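Side-chain contacts in CHAD domain (Ricinus communis, PDB 6QV5), which probably binds inorganic polyphosphate as an all-helical CHAD domain, and carries a zinc ion in the crystal: residues Arg228-Leu231 with Lys232-Ala236; Met179-Leu182 with His183-Leu186; Met60-Gly63 with Val64-Arg68. All coordinates share one frame; numbering follows the deposited sequence.

Overall arrangement
Going from the N terminus, the chain passes contact 3 on helix 54-73, then contact 2 on helix 171-192, then contact 1 on helix 224-260. Each lies within one continuous helix, so none closes a loop, and none nests within or crosses another. They follow in series. Contacts 1 and 2 meet in space, with centres about 15 Å apart. Y230 OH lies 2.8 Å from H183 ND1, probably hydrogen-bonded, and L234 packs on L186. This joins helices 171-192 and 224-260. Contact 3 stands apart: its nearest atoms are about 10 Å from either of the others. Helix 198-217 is a common neighbour, touched by side chains of all three contacts.

Contact 1. Residues Arg228-Leu231 with Lys232-Ala236; sequences RAYL and KALAA
Y230 and L234 meet one turn apart on helix 224-260. The methyl CD1 of L234 sits over one face of the Y230 ring. It lies 4.1 Å from the ring centroid and 26° off the ring normal, which makes a CH-pi contact. The closest side-chain atoms of the two are Y230 CE2 and L234 CD1, at 3.7 Å. The same methyl lies 3.4 Å from Y230 O, so it touches both the ring and the carbonyl of Y230. Y230 has CG anti to its N (chi1 -170°), which sets the ring beside its carbonyl carbon, where L234 can reach it. The backbone holds the spacing. L234 N donates to Y230 O at 3.2 Å, and A235 N donates to L231 O at 2.8 Å, a straighter bond (166°). A233 N and K232 N bond in the same i to i+4 way to A229 O and R228 O. Further out, L186 of helix 171-192 touches both Y230 and L234, as does L296 from a loop. L215 of helix 198-217 packs on Y230, and T208 of that helix on L234. The phenol hydroxyl is hydrogen-bonded to H183 ND1, and the two rings meet. The buried tyrosine thus has two roles: its ring face packs on leucine, while its hydroxyl is satisfied by a histidine of the neighbouring helix.

Contact 2. Residues Met179-Leu182 with His183-Leu186; sequences MQHL and HKSL
H181 and K184 touch lightly on the outer side of helix 171-192. H181 CD2 lies 4.2 Å from K184 CE, and the two side chains run at about a right angle. The lysine starts with CG anti to its N and stays extended through chi2, then bends at chi3 (76°). That bend places CE by the imidazole, which it meets obliquely. The amine does not contact the ring nitrogens: NZ is 5.7 Å from H181 NE2. Nearer the backbone, K184 CB rests 3.2 Å from Q180 O, and S185 CB 3.3 Å from H181 O. H183 takes chi1 -176°, which lays its ring beside its own carbonyl carbon and turns it toward Y230 of helix 224-260. L182 packs on R210 and A214 of helix 198-217. L186 is buried against T208 of that helix. Main-chain bonds run from H183 N to M179 O at 3.1 Å and from L186 N to L182 O at 2.9 Å. This is an amphipathic alpha-helix: H181 and K184 lie on the exposed side, while M179 and L186 pack into the helical bundle of the CHAD fold.

Contact 3. Residues Met60-Gly63 with Val64-Arg68; sequences MRVG and VRRLR
M60 to R68 form regular alpha-helix, with M60 O accepting from V64 N at 3.1 Å and V62 O from R66 N at 2.8 Å. The main side-chain feature is the stack of R61 on R65. The guanidinium groups stack face to face but offset, centres 4.1 Å apart and planes at 29°. R61 bends at chi2 (66°), which turns its chain along the helix. Its NH1 then reaches V64 CG1 at 3.5 Å, and the R65 CG methylene covers one face of its guanidinium. R61 NH1 also donates to a water at 2.8 Å. That water lies in the guanidinium planes of both R61 and R68, and takes a weak bond from R68 NE at 3.3 Å. One turn on from V62, R66 sets its CD 4.0 Å from V62 CG1. The R66 guanidinium binds N36 of helix 26-42 through NH1. V64 packs on L91 and L95 of helix 82-108, and L67 on C37 and I41 of helix 26-42. Helix 54-73 thus packs in the helical bundle through M60, V64 and L67, while R61, R65 and R68 gather positive charge. Such a cluster is consistent with the basic, polyphosphate-binding surface of CHAD domains.

Contact 1. Residues Arg228-Leu231 with Lys232-Ala236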
ATOM      1  N   ARG A 228     -18.165  -2.690   8.005  1.00 97.51           N
ATOM      2  CA  ARG A 228     -17.416  -3.836   8.532  1.00 96.57           C
ATOM      3  C   ARG A 228     -17.468  -5.032   7.569  1.00 98.21           C
ATOM      4  O   ARG A 228     -16.449  -5.694   7.372  1.00 97.83           O
ATOM      5  CB  ARG A 228     -17.944  -4.222   9.923  1.00 97.49           C
ATOM      6  CG  ARG A 228     -16.978  -5.063  10.743  1.00110.43           C
ATOM      7  CD  ARG A 228     -17.450  -5.194  12.175  1.00124.25           C
ATOM      8  NE  ARG A 228     -16.787  -6.301  12.864  1.00136.19           N
ATOM      9  CZ  ARG A 228     -17.297  -7.524  12.982  1.00152.04           C
ATOM     10  NH1 ARG A 228     -18.483  -7.811  12.462  1.00139.69           N
ATOM     11  NH2 ARG A 228     -16.624  -8.469  13.625  1.00139.80           N
ATOM     12  N   ALA A 229     -18.642  -5.278   6.956  1.00 92.94           N
ATOM     13  CA  ALA A 229     -18.849  -6.347   5.977  1.00 91.83           C
ATOM     14  C   ALA A 229     -18.219  -5.975   4.627  1.00 93.15           C
ATOM     15  O   ALA A 229     -17.692  -6.851   3.940  1.00 93.00           O
ATOM     16  CB  ALA A 229     -20.334  -6.621   5.806  1.00 92.58           C
ATOM     17  N   TYR A 230     -18.270  -4.674   4.261  1.00 87.47           N
ATOM     18  CA  TYR A 230     -17.710  -4.121   3.024  1.00 86.13           C
ATOM     19  C   TYR A 230     -16.177  -4.197   3.045  1.00 88.83           C
ATOM     20  O   TYR A 230     -15.577  -4.586   2.042  1.00 88.16           O
ATOM     21  CB  TYR A 230     -18.198  -2.673   2.817  1.00 86.55           C
ATOM     22  CG  TYR A 230     -17.882  -2.081   1.458  1.00 87.14           C
ATOM     23  CD1 TYR A 230     -18.785  -2.186   0.403  1.00 88.79           C
ATOM     24  CD2 TYR A 230     -16.706  -1.369   1.241  1.00 87.50           C
ATOM     25  CE1 TYR A 230     -18.506  -1.628  -0.845  1.00 89.01           C
ATOM     26  CE2 TYR A 230     -16.418  -0.807  -0.000  1.00 88.11           C
ATOM     27  CZ  TYR A 230     -17.320  -0.939  -1.041  1.00 94.29           C
ATOM     28  OH  TYR A 230     -17.030  -0.382  -2.262  1.00 93.68           O
ATOM     29  N   LEU A 231     -15.554  -3.841   4.190  1.00 84.75           N
ATOM     30  CA  LEU A 231     -14.103  -3.873   4.404  1.00 84.19           C
ATOM     31  C   LEU A 231     -13.576  -5.308   4.427  1.00 87.38           C
ATOM     32  O   LEU A 231     -12.472  -5.549   3.941  1.00 87.15           O
ATOM     33  CB  LEU A 231     -13.715  -3.147   5.707  1.00 84.22           C
ATOM     34  CG  LEU A 231     -13.805  -1.616   5.709  1.00 88.97           C
ATOM     35  CD1 LEU A 231     -14.045  -1.090   7.107  1.00 89.18           C
ATOM     36  CD2 LEU A 231     -12.562  -0.977   5.119  1.00 91.18           C
ATOM     37  N   LYS A 232     -14.364  -6.250   4.990  1.00 83.24           N
ATOM     38  CA  LYS A 232     -14.038  -7.676   5.085  1.00 82.75           C
ATOM     39  C   LYS A 232     -13.921  -8.296   3.686  1.00 85.74           C
ATOM     40  O   LYS A 232     -12.961  -9.023   3.424  1.00 85.51           O
ATOM     41  CB  LYS A 232     -15.099  -8.413   5.924  1.00 85.31           C
ATOM     42  CG  LYS A 232     -14.720  -9.840   6.309  1.00100.87           C
ATOM     43  CD  LYS A 232     -15.904 -10.586   6.903  1.00110.72           C
ATOM     44  CE  LYS A 232     -15.579 -12.031   7.189  1.00121.28           C
ATOM     45  NZ  LYS A 232     -16.752 -12.756   7.743  1.00130.28           N
ATOM     46  N   ALA A 233     -14.887  -7.987   2.793  1.00 81.31           N
ATOM     47  CA  ALA A 233     -14.918  -8.465   1.408  1.00 80.63           C
ATOM     48  C   ALA A 233     -13.793  -7.836   0.581  1.00 83.26           C
ATOM     49  O   ALA A 233     -13.277  -8.477  -0.336  1.00 82.95           O
ATOM     50  CB  ALA A 233     -16.267  -8.160   0.781  1.00 81.39           C
ATOM     51  N   LEU A 234     -13.408  -6.589   0.916  1.00 78.77           N
ATOM     52  CA  LEU A 234     -12.326  -5.868   0.253  1.00 78.14           C
ATOM     53  C   LEU A 234     -10.968  -6.435   0.676  1.00 81.53           C
ATOM     54  O   LEU A 234     -10.169  -6.781  -0.192  1.00 80.90           O
ATOM     55  CB  LEU A 234     -12.421  -4.358   0.538  1.00 78.12           C
ATOM     56  CG  LEU A 234     -12.902  -3.469  -0.619  1.00 82.56           C
ATOM     57  CD1 LEU A 234     -14.360  -3.738  -0.971  1.00 82.74           C
ATOM     58  CD2 LEU A 234     -12.740  -2.008  -0.276  1.00 84.41           C
ATOM     59  N   ALA A 235     -10.738  -6.602   1.999  1.00 78.13           N
ATOM     60  CA  ALA A 235      -9.498  -7.160   2.558  1.00 78.01           C
ATOM     61  C   ALA A 235      -9.203  -8.575   2.038  1.00 82.33           C
ATOM     62  O   ALA A 235      -8.037  -8.898   1.804  1.00 82.21           O
ATOM     63  CB  ALA A 235      -9.553  -7.160   4.078  1.00 78.72           C
ATOM     64  N   ALA A 236     -10.258  -9.396   1.833  1.00 78.86           N
ATOM     65  CA  ALA A 236     -10.160 -10.762   1.307  1.00 78.58           C
ATOM     66  C   ALA A 236      -9.719 -10.761  -0.164  1.00 82.30           C
ATOM     67  O   ALA A 236      -8.930 -11.620  -0.563  1.00 82.20           O
ATOM     68  CB  ALA A 236     -11.493 -11.479   1.457  1.00 79.27           C
TER

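Contact 2. Residues Met179-Leu182 with His183-Leu186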
ATOM      1  N   MET A 179     -16.972   8.072  -2.546  1.00 86.48           N
ATOM      2  CA  MET A 179     -17.426   6.704  -2.268  1.00 86.00           C
ATOM      3  C   MET A 179     -18.270   6.122  -3.399  1.00 89.05           C
ATOM      4  O   MET A 179     -18.180   4.922  -3.653  1.00 88.47           O
ATOM      5  CB  MET A 179     -18.163   6.619  -0.922  1.00 88.30           C
ATOM      6  CG  MET A 179     -17.666   5.498  -0.023  1.00 91.89           C
ATOM      7  SD  MET A 179     -15.897   5.565   0.386  1.00 95.92           S
ATOM      8  CE  MET A 179     -15.901   6.771   1.689  1.00 92.64           C
ATOM      9  N   GLN A 180     -19.068   6.968  -4.090  1.00 85.36           N
ATOM     10  CA  GLN A 180     -19.878   6.546  -5.236  1.00 85.01           C
ATOM     11  C   GLN A 180     -18.966   6.220  -6.418  1.00 88.25           C
ATOM     12  O   GLN A 180     -19.182   5.207  -7.078  1.00 87.86           O
ATOM     13  CB  GLN A 180     -20.907   7.616  -5.631  1.00 86.29           C
ATOM     14  CG  GLN A 180     -22.257   7.452  -4.936  1.00101.71           C
ATOM     15  CD  GLN A 180     -23.256   8.538  -5.280  1.00121.99           C
ATOM     16  OE1 GLN A 180     -23.070   9.346  -6.200  1.00117.73           O
ATOM     17  NE2 GLN A 180     -24.355   8.577  -4.539  1.00114.03           N
ATOM     18  N   HIS A 181     -17.933   7.059  -6.653  1.00 84.30           N
ATOM     19  CA  HIS A 181     -16.950   6.882  -7.724  1.00 83.80           C
ATOM     20  C   HIS A 181     -16.060   5.656  -7.496  1.00 85.53           C
ATOM     21  O   HIS A 181     -15.814   4.917  -8.448  1.00 85.06           O
ATOM     22  CB  HIS A 181     -16.107   8.160  -7.921  1.00 84.82           C
ATOM     23  CG  HIS A 181     -14.896   7.965  -8.785  1.00 88.48           C
ATOM     24  ND1 HIS A 181     -13.622   7.916  -8.242  1.00 90.35           N
ATOM     25  CD2 HIS A 181     -14.807   7.762 -10.121  1.00 90.38           C
ATOM     26  CE1 HIS A 181     -12.804   7.711  -9.262  1.00 89.81           C
ATOM     27  NE2 HIS A 181     -13.471   7.609 -10.412  1.00 90.17           N
ATOM     28  N   LEU A 182     -15.584   5.442  -6.251  1.00 80.81           N
ATOM     29  CA  LEU A 182     -14.712   4.316  -5.902  1.00 80.25           C
ATOM     30  C   LEU A 182     -15.415   2.962  -5.928  1.00 83.67           C
ATOM     31  O   LEU A 182     -14.793   1.979  -6.329  1.00 82.90           O
ATOM     32  CB  LEU A 182     -13.992   4.534  -4.565  1.00 80.22           C
ATOM     33  CG  LEU A 182     -12.801   5.503  -4.593  1.00 84.80           C
ATOM     34  CD1 LEU A 182     -12.355   5.841  -3.198  1.00 84.81           C
ATOM     35  CD2 LEU A 182     -11.624   4.934  -5.379  1.00 87.26           C
ATOM     36  N   HIS A 183     -16.702   2.905  -5.515  1.00 80.37           N
ATOM     37  CA  HIS A 183     -17.501   1.674  -5.555  1.00 80.15           C
ATOM     38  C   HIS A 183     -17.789   1.326  -7.021  1.00 83.57           C
ATOM     39  O   HIS A 183     -17.720   0.155  -7.396  1.00 82.68           O
ATOM     40  CB  HIS A 183     -18.805   1.830  -4.746  1.00 81.04           C
ATOM     41  CG  HIS A 183     -19.637   0.582  -4.671  1.00 84.47           C
ATOM     42  ND1 HIS A 183     -19.208  -0.533  -3.973  1.00 86.20           N
ATOM     43  CD2 HIS A 183     -20.854   0.323  -5.198  1.00 86.16           C
ATOM     44  CE1 HIS A 183     -20.168  -1.432  -4.106  1.00 85.57           C
ATOM     45  NE2 HIS A 183     -21.178  -0.964  -4.838  1.00 85.95           N
ATOM     46  N   LYS A 184     -18.061   2.364  -7.846  1.00 80.51           N
ATOM     47  CA  LYS A 184     -18.312   2.281  -9.288  1.00 80.51           C
ATOM     48  C   LYS A 184     -17.045   1.801 -10.002  1.00 84.77           C
ATOM     49  O   LYS A 184     -17.139   0.938 -10.873  1.00 84.40           O
ATOM     50  CB  LYS A 184     -18.758   3.661  -9.820  1.00 83.10           C
ATOM     51  CG  LYS A 184     -18.910   3.789 -11.339  1.00 97.66           C
ATOM     52  CD  LYS A 184     -19.430   5.170 -11.754  1.00107.93           C
ATOM     53  CE  LYS A 184     -18.395   6.274 -11.703  1.00118.95           C
ATOM     54  NZ  LYS A 184     -19.021   7.617 -11.830  1.00128.16           N
ATOM     55  N   SER A 185     -15.869   2.348  -9.614  1.00 81.61           N
ATOM     56  CA  SER A 185     -14.557   2.000 -10.171  1.00 81.58           C
ATOM     57  C   SER A 185     -14.161   0.561  -9.831  1.00 85.32           C
ATOM     58  O   SER A 185     -13.686  -0.150 -10.716  1.00 84.92           O
ATOM     59  CB  SER A 185     -13.488   2.977  -9.689  1.00 85.32           C
ATOM     60  OG  SER A 185     -12.235   2.746 -10.313  1.00 94.68           O
ATOM     61  N   LEU A 186     -14.368   0.135  -8.562  1.00 81.93           N
ATOM     62  CA  LEU A 186     -14.059  -1.217  -8.078  1.00 81.88           C
ATOM     63  C   LEU A 186     -14.872  -2.278  -8.819  1.00 86.91           C
ATOM     64  O   LEU A 186     -14.289  -3.232  -9.331  1.00 86.57           O
ATOM     65  CB  LEU A 186     -14.270  -1.322  -6.549  1.00 81.76           C
ATOM     66  CG  LEU A 186     -14.271  -2.728  -5.921  1.00 86.17           C
ATOM     67  CD1 LEU A 186     -12.865  -3.286  -5.791  1.00 86.34           C
ATOM     68  CD2 LEU A 186     -14.942  -2.712  -4.571  1.00 88.32           C
TER

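Contact 3. Residues Met60-Gly63 with Val64-Arg68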
ATOM      1  N   MET A  60       5.377   1.915   7.889  1.00 49.40           N
ATOM      2  CA  MET A  60       5.816   3.177   7.286  1.00 49.04           C
ATOM      3  C   MET A  60       5.476   3.223   5.794  1.00 53.38           C
ATOM      4  O   MET A  60       5.040   4.267   5.307  1.00 52.89           O
ATOM      5  CB  MET A  60       7.311   3.436   7.524  1.00 50.98           C
ATOM      6  CG  MET A  60       7.670   4.902   7.423  1.00 54.17           C
ATOM      7  SD  MET A  60       9.435   5.244   7.572  1.00 57.88           S
ATOM      8  CE  MET A  60       9.396   6.989   7.640  1.00 54.52           C
ATOM      9  N   ARG A  61       5.653   2.089   5.085  1.00 50.47           N
ATOM     10  CA  ARG A  61       5.338   1.942   3.661  1.00 50.67           C
ATOM     11  C   ARG A  61       3.833   2.107   3.425  1.00 54.63           C
ATOM     12  O   ARG A  61       3.441   2.800   2.483  1.00 54.01           O
ATOM     13  CB  ARG A  61       5.848   0.585   3.115  1.00 51.41           C
ATOM     14  CG  ARG A  61       5.582   0.337   1.620  1.00 60.47           C
ATOM     15  CD  ARG A  61       6.358   1.290   0.727  1.00 68.45           C
ATOM     16  NE  ARG A  61       5.853   1.302  -0.647  1.00 74.26           N
ATOM     17  CZ  ARG A  61       5.096   2.267  -1.160  1.00 85.57           C
ATOM     18  NH1 ARG A  61       4.741   3.310  -0.419  1.00 70.39           N
ATOM     19  NH2 ARG A  61       4.690   2.199  -2.421  1.00 71.94           N
ATOM     20  N   VAL A  62       3.003   1.489   4.299  1.00 51.62           N
ATOM     21  CA  VAL A  62       1.535   1.564   4.262  1.00 51.44           C
ATOM     22  C   VAL A  62       1.090   3.021   4.478  1.00 55.10           C
ATOM     23  O   VAL A  62       0.198   3.496   3.773  1.00 54.66           O
ATOM     24  CB  VAL A  62       0.870   0.548   5.241  1.00 55.35           C
ATOM     25  CG1 VAL A  62      -0.603   0.872   5.502  1.00 55.02           C
ATOM     26  CG2 VAL A  62       1.014  -0.880   4.724  1.00 55.11           C
ATOM     27  N   GLY A  63       1.766   3.717   5.397  1.00 51.40           N
ATOM     28  CA  GLY A  63       1.529   5.125   5.704  1.00 51.09           C
ATOM     29  C   GLY A  63       1.734   6.029   4.504  1.00 54.86           C
ATOM     30  O   GLY A  63       0.967   6.975   4.307  1.00 54.39           O
ATOM     31  N   VAL A  64       2.773   5.735   3.692  1.00 51.65           N
ATOM     32  CA  VAL A  64       3.112   6.462   2.464  1.00 51.82           C
ATOM     33  C   VAL A  64       2.023   6.202   1.409  1.00 56.90           C
ATOM     34  O   VAL A  64       1.567   7.149   0.764  1.00 56.90           O
ATOM     35  CB  VAL A  64       4.552   6.137   1.965  1.00 55.73           C
ATOM     36  CG1 VAL A  64       4.822   6.715   0.576  1.00 55.53           C
ATOM     37  CG2 VAL A  64       5.598   6.642   2.957  1.00 55.57           C
ATOM     38  N   ARG A  65       1.584   4.930   1.279  1.00 54.09           N
ATOM     39  CA  ARG A  65       0.520   4.509   0.360  1.00 54.40           C
ATOM     40  C   ARG A  65      -0.813   5.167   0.714  1.00 59.17           C
ATOM     41  O   ARG A  65      -1.519   5.624  -0.187  1.00 59.27           O
ATOM     42  CB  ARG A  65       0.364   2.983   0.360  1.00 54.43           C
ATOM     43  CG  ARG A  65       1.258   2.281  -0.638  1.00 64.69           C
ATOM     44  CD  ARG A  65       0.711   0.909  -0.970  1.00 73.82           C
ATOM     45  NE  ARG A  65       1.757   0.014  -1.463  1.00 82.45           N
ATOM     46  CZ  ARG A  65       2.475  -0.795  -0.690  1.00 97.93           C
ATOM     47  NH1 ARG A  65       2.263  -0.835   0.619  1.00 86.41           N
ATOM     48  NH2 ARG A  65       3.406  -1.575  -1.222  1.00 84.33           N
ATOM     49  N   ARG A  66      -1.143   5.229   2.028  1.00 55.89           N
ATOM     50  CA  ARG A  66      -2.360   5.853   2.565  1.00 55.65           C
ATOM     51  C   ARG A  66      -2.369   7.352   2.265  1.00 60.55           C
ATOM     52  O   ARG A  66      -3.417   7.894   1.917  1.00 60.10           O
ATOM     53  CB  ARG A  66      -2.476   5.620   4.081  1.00 54.23           C
ATOM     54  CG  ARG A  66      -2.984   4.238   4.454  1.00 58.95           C
ATOM     55  CD  ARG A  66      -3.019   4.015   5.955  1.00 63.08           C
ATOM     56  NE  ARG A  66      -4.141   4.709   6.587  1.00 68.25           N
ATOM     57  CZ  ARG A  66      -4.024   5.779   7.366  1.00 83.24           C
ATOM     58  NH1 ARG A  66      -5.101   6.346   7.891  1.00 70.61           N
ATOM     59  NH2 ARG A  66      -2.828   6.289   7.633  1.00 71.85           N
ATOM     60  N   LEU A  67      -1.194   8.006   2.375  1.00 58.07           N
ATOM     61  CA  LEU A  67      -1.009   9.428   2.096  1.00 58.38           C
ATOM     62  C   LEU A  67      -1.229   9.728   0.607  1.00 63.84           C
ATOM     63  O   LEU A  67      -1.946  10.677   0.286  1.00 63.34           O
ATOM     64  CB  LEU A  67       0.392   9.887   2.555  1.00 58.35           C
ATOM     65  CG  LEU A  67       0.759  11.361   2.330  1.00 62.84           C
ATOM     66  CD1 LEU A  67       0.137  12.264   3.389  1.00 62.94           C
ATOM     67  CD2 LEU A  67       2.262  11.544   2.314  1.00 65.03           C
ATOM     68  N   ARG A  68      -0.632   8.911  -0.289  1.00 62.06           N
ATOM     69  CA  ARG A  68      -0.753   9.064  -1.740  1.00 62.75           C
ATOM     70  C   ARG A  68      -2.201   8.896  -2.219  1.00 68.11           C
ATOM     71  O   ARG A  68      -2.650   9.676  -3.061  1.00 67.94           O
ATOM     72  CB  ARG A  68       0.191   8.108  -2.482  1.00 63.82           C
ATOM     73  CG  ARG A  68       0.652   8.663  -3.824  1.00 77.22           C
ATOM     74  CD  ARG A  68       0.978   7.571  -4.822  1.00 90.68           C
ATOM     75  NE  ARG A  68       2.312   7.006  -4.615  1.00101.46           N
ATOM     76  CZ  ARG A  68       3.418   7.449  -5.207  1.00115.97           C
ATOM     77  NH1 ARG A  68       3.364   8.479  -6.044  1.00102.64           N
ATOM     78  NH2 ARG A  68       4.584   6.865  -4.968  1.00102.95           N
TER
HETATM   79  O   HOH W   1       3.328   4.766  -2.370  1.00 48.66           O